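Local atomic coordinates of dTDP-glucose 4,6-dehydratase (Klebsiella pneumoniae, PDB entry 5U4Q), a protein that probably catalyses the NAD-dependent dehydration of dTDP-glucose to dTDP-4-keto-6-deoxy-glucose. Residues 183-188 / 193-198. Sequence-based numbering, arbitrary orientation.
Sequences TVYGPW and MALFKF. With NAD (nicotinamide-adenine-dinucleotide), chain C.
Packing of A194 and L195 against T183 and Y185, with the carbonyl O of V184 also touching A194, joins the C-terminal end of a central strand of the Rossmann-type sheet to the first turn of the helix that follows it. The contact is buried and made by van der Waals packing, with no hydrogen bond across it; the backbone N of L195, buried here, has no partner in the model. Strand 183-185 and helix 194-198 run at 69° to each other, their axes 8.2 Å apart at the closest point, and the methyl of A194 faces the strand. Its CB meets CB of Y185 at 3.8 Å and the carbonyl O of V184 at 3.7 Å, while CG2 of T183, swung anti to the backbone N and two residues before Y185 on the same face of the strand, touches it at 3.9 Å. Beside this, one branch of L195 reaches the tyrosine ring: CD1 lies 3.3 Å from CD2 of Y185, a snug approach, and 3.6 Å from CE2, meeting the ring obliquely. With CG placed between its own backbone N and carbonyl carbon (chi1 78°), Y185 holds the ring where L195 can lie against it.

V184 points away from the helix and serves the cofactor instead. Its backbone N donates to the nicotinamide amide oxygen O7N of NAD at 2.8 Å, with an N-H...O angle of 156°, and its CG2 packs beside the same amide. The strand end thus meets the helix through the side chains of T183 and Y185, and the nicotinamide amide through the backbone and side chain of V184. Strand 220-222 flanks the contact, Y222 meeting the Y185 ring edge-to-face and F220 touching A194, while L195 also touches L278 of helix 271-282 and F327 of helix 320-334.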
loop_
_atom_site.group_PDB
_atom_site.type_symbol
_atom_site.label_atom_id
_atom_site.label_comp_id
_atom_site.label_asym_id
_atom_site.label_seq_id
_atom_site.Cartn_x
_atom_site.Cartn_y
_atom_site.Cartn_z
ATOM N N THR A 183 3.623 -8.472 -18.762
ATOM C CA THR A 183 4.526 -7.706 -19.620
ATOM C C THR A 183 3.802 -7.373 -20.928
ATOM O O THR A 183 3.160 -8.221 -21.537
ATOM C CB THR A 183 5.793 -8.512 -19.881
ATOM O OG1 THR A 183 6.443 -8.745 -18.621
ATOM C CG2 THR A 183 6.751 -7.777 -20.821
ATOM N N VAL A 184 3.926 -6.117 -21.341
ATOM C CA VAL A 184 3.317 -5.620 -22.571
ATOM C C VAL A 184 4.453 -5.247 -23.530
ATOM O O VAL A 184 5.496 -4.812 -23.099
ATOM C CB VAL A 184 2.402 -4.417 -22.283
ATOM C CG1 VAL A 184 1.708 -3.954 -23.557
ATOM C CG2 VAL A 184 1.398 -4.771 -21.196
ATOM N N TYR A 185 4.244 -5.436 -24.832
ATOM C CA TYR A 185 5.279 -5.119 -25.814
ATOM C C TYR A 185 4.685 -4.580 -27.117
ATOM O O TYR A 185 3.523 -4.819 -27.446
ATOM C CB TYR A 185 6.151 -6.356 -26.104
ATOM C CG TYR A 185 5.532 -7.385 -27.024
ATOM C CD1 TYR A 185 4.642 -8.349 -26.542
ATOM C CD2 TYR A 185 5.879 -7.433 -28.378
ATOM C CE1 TYR A 185 4.078 -9.277 -27.388
ATOM C CE2 TYR A 185 5.338 -8.371 -29.223
ATOM C CZ TYR A 185 4.454 -9.317 -28.737
ATOM O OH TYR A 185 3.886 -10.261 -29.584
ATOM N N GLY A 186 5.497 -3.843 -27.848
ATOM C CA GLY A 186 5.098 -3.363 -29.158
ATOM C C GLY A 186 5.600 -2.004 -29.530
ATOM O O GLY A 186 6.386 -1.385 -28.800
ATOM N N PRO A 187 5.150 -1.525 -30.708
ATOM C CA PRO A 187 5.514 -0.189 -31.173
ATOM C C PRO A 187 5.321 0.899 -30.097
ATOM O O PRO A 187 4.365 0.852 -29.313
ATOM C CB PRO A 187 4.583 0.027 -32.358
ATOM C CG PRO A 187 4.351 -1.344 -32.884
ATOM C CD PRO A 187 4.297 -2.234 -31.672
ATOM N N TRP A 188 6.283 1.810 -30.027
ATOM C CA TRP A 188 6.293 2.884 -29.036
ATOM C C TRP A 188 6.460 2.349 -27.611
ATOM O O TRP A 188 6.079 3.015 -26.641
ATOM C CB TRP A 188 5.040 3.778 -29.141
ATOM C CG TRP A 188 4.827 4.309 -30.511
ATOM C CD1 TRP A 188 3.931 3.875 -31.423
ATOM C CD2 TRP A 188 5.531 5.398 -31.109
ATOM N NE1 TRP A 188 4.038 4.626 -32.592
ATOM C CE2 TRP A 188 5.024 5.553 -32.422
ATOM C CE3 TRP A 188 6.581 6.226 -30.682
ATOM C CZ2 TRP A 188 5.514 6.532 -33.308
ATOM C CZ3 TRP A 188 7.085 7.201 -31.579
ATOM C CH2 TRP A 188 6.543 7.327 -32.877
HETATM N N MSE A 193 12.276 -2.424 -21.181
HETATM C CA MSE A 193 11.520 -3.664 -21.055
HETATM C C MSE A 193 11.242 -4.367 -22.346
HETATM O O MSE A 193 11.319 -3.782 -23.431
HETATM C CB MSE A 193 10.138 -3.368 -20.455
HETATM C CG MSE A 193 10.224 -2.603 -19.150
HETATM SE SE MSE A 193 8.539 -2.683 -18.135
HETATM C CE MSE A 193 9.304 -2.200 -16.389
ATOM N N ALA A 194 10.925 -5.655 -22.216
ATOM C CA ALA A 194 10.415 -6.484 -23.322
ATOM C C ALA A 194 11.235 -6.502 -24.597
ATOM O O ALA A 194 12.457 -6.561 -24.519
ATOM C CB ALA A 194 8.973 -6.077 -23.585
ATOM N N LEU A 195 10.597 -6.452 -25.776
ATOM C CA LEU A 195 11.354 -6.554 -27.010
ATOM C C LEU A 195 12.295 -5.388 -27.237
ATOM O O LEU A 195 13.371 -5.533 -27.799
ATOM C CB LEU A 195 10.448 -6.664 -28.210
ATOM C CG LEU A 195 9.521 -7.848 -28.300
ATOM C CD1 LEU A 195 8.900 -7.829 -29.680
ATOM C CD2 LEU A 195 10.307 -9.143 -28.079
ATOM N N PHE A 196 11.875 -4.194 -26.820
ATOM C CA PHE A 196 12.691 -3.001 -26.962
ATOM C C PHE A 196 14.013 -3.212 -26.192
ATOM O O PHE A 196 15.089 -2.924 -26.706
ATOM C CB PHE A 196 11.871 -1.811 -26.410
ATOM C CG PHE A 196 12.264 -0.450 -26.918
ATOM C CD1 PHE A 196 13.565 -0.115 -27.294
ATOM C CD2 PHE A 196 11.308 0.553 -26.899
ATOM C CE1 PHE A 196 13.860 1.174 -27.721
ATOM C CE2 PHE A 196 11.607 1.838 -27.297
ATOM C CZ PHE A 196 12.880 2.151 -27.691
ATOM N N LYS A 197 13.915 -3.726 -24.975
ATOM C CA LYS A 197 15.117 -4.010 -24.169
ATOM C C LYS A 197 16.051 -4.951 -24.925
ATOM O O LYS A 197 17.245 -4.683 -25.040
ATOM C CB LYS A 197 14.737 -4.615 -22.823
ATOM C CG LYS A 197 15.922 -4.997 -21.943
ATOM C CD LYS A 197 15.464 -5.567 -20.618
ATOM C CE LYS A 197 16.652 -5.823 -19.701
ATOM N NZ LYS A 197 16.195 -6.150 -18.325
ATOM N N PHE A 198 15.503 -6.037 -25.456
ATOM C CA PHE A 198 16.355 -6.988 -26.207
ATOM C C PHE A 198 16.940 -6.375 -27.478
ATOM O O PHE A 198 18.106 -6.604 -27.813
ATOM C CB PHE A 198 15.610 -8.260 -26.599
ATOM C CG PHE A 198 15.002 -9.013 -25.457
ATOM C CD1 PHE A 198 15.671 -9.169 -24.244
ATOM C CD2 PHE A 198 13.760 -9.633 -25.617
ATOM C CE1 PHE A 198 15.086 -9.878 -23.199
ATOM C CE2 PHE A 198 13.177 -10.357 -24.580
ATOM C CZ PHE A 198 13.839 -10.471 -23.365
HETATM P PA NAD C . 5.807 4.234 -19.011
HETATM O O1A NAD C . 6.099 4.193 -20.461
HETATM O O2A NAD C . 6.897 4.560 -18.010
HETATM O O5B NAD C . 4.555 5.236 -18.803
HETATM C C5B NAD C . 4.180 5.810 -17.557
HETATM C C4B NAD C . 4.126 7.318 -17.734
HETATM O O4B NAD C . 3.802 7.828 -16.427
HETATM C C3B NAD C . 5.450 7.932 -18.166
HETATM O O3B NAD C . 5.403 8.619 -19.427
HETATM C C2B NAD C . 5.800 8.843 -16.989
HETATM O O2B NAD C . 6.426 10.077 -17.392
HETATM C C1B NAD C . 4.477 9.049 -16.255
HETATM N N9A NAD C . 4.640 9.344 -14.821
HETATM C C8A NAD C . 5.378 8.651 -13.925
HETATM N N7A NAD C . 5.311 9.227 -12.722
HETATM C C5A NAD C . 4.503 10.293 -12.836
HETATM C C6A NAD C . 4.047 11.364 -11.926
HETATM N N6A NAD C . 4.402 11.400 -10.649
HETATM N N1A NAD C . 3.242 12.286 -12.455
HETATM C C2A NAD C . 2.865 12.296 -13.741
HETATM N N3A NAD C . 3.265 11.369 -14.635
HETATM C C4A NAD C . 4.079 10.365 -14.213
HETATM O O3 NAD C . 5.220 2.827 -18.485
HETATM P PN NAD C . 4.006 1.946 -19.071
HETATM O O1N NAD C . 3.228 2.651 -20.102
HETATM O O2N NAD C . 4.634 0.573 -19.307
HETATM O O5D NAD C . 3.150 1.817 -17.733
HETATM C C5D NAD C . 1.786 2.203 -17.585
HETATM C C4D NAD C . 1.293 1.557 -16.302
HETATM O O4D NAD C . 1.186 0.127 -16.488
HETATM C C3D NAD C . 2.131 1.742 -15.042
HETATM O O3D NAD C . 1.236 1.945 -13.947
HETATM C C2D NAD C . 2.828 0.417 -14.842
HETATM O O2D NAD C . 3.104 0.116 -13.458
HETATM C C1D NAD C . 1.838 -0.567 -15.430
HETATM N N1N NAD C . 2.491 -1.776 -15.969
HETATM C C2N NAD C . 3.087 -1.812 -17.183
HETATM C C3N NAD C . 3.697 -2.982 -17.666
HETATM C C7N NAD C . 4.394 -3.101 -19.028
HETATM O O7N NAD C . 4.753 -4.217 -19.433
HETATM N N7N NAD C . 4.680 -2.041 -19.803
HETATM C C4N NAD C . 3.712 -4.101 -16.864
HETATM C C5N NAD C . 3.109 -4.047 -15.615
HETATM C C6N NAD C . 2.519 -2.869 -15.168
#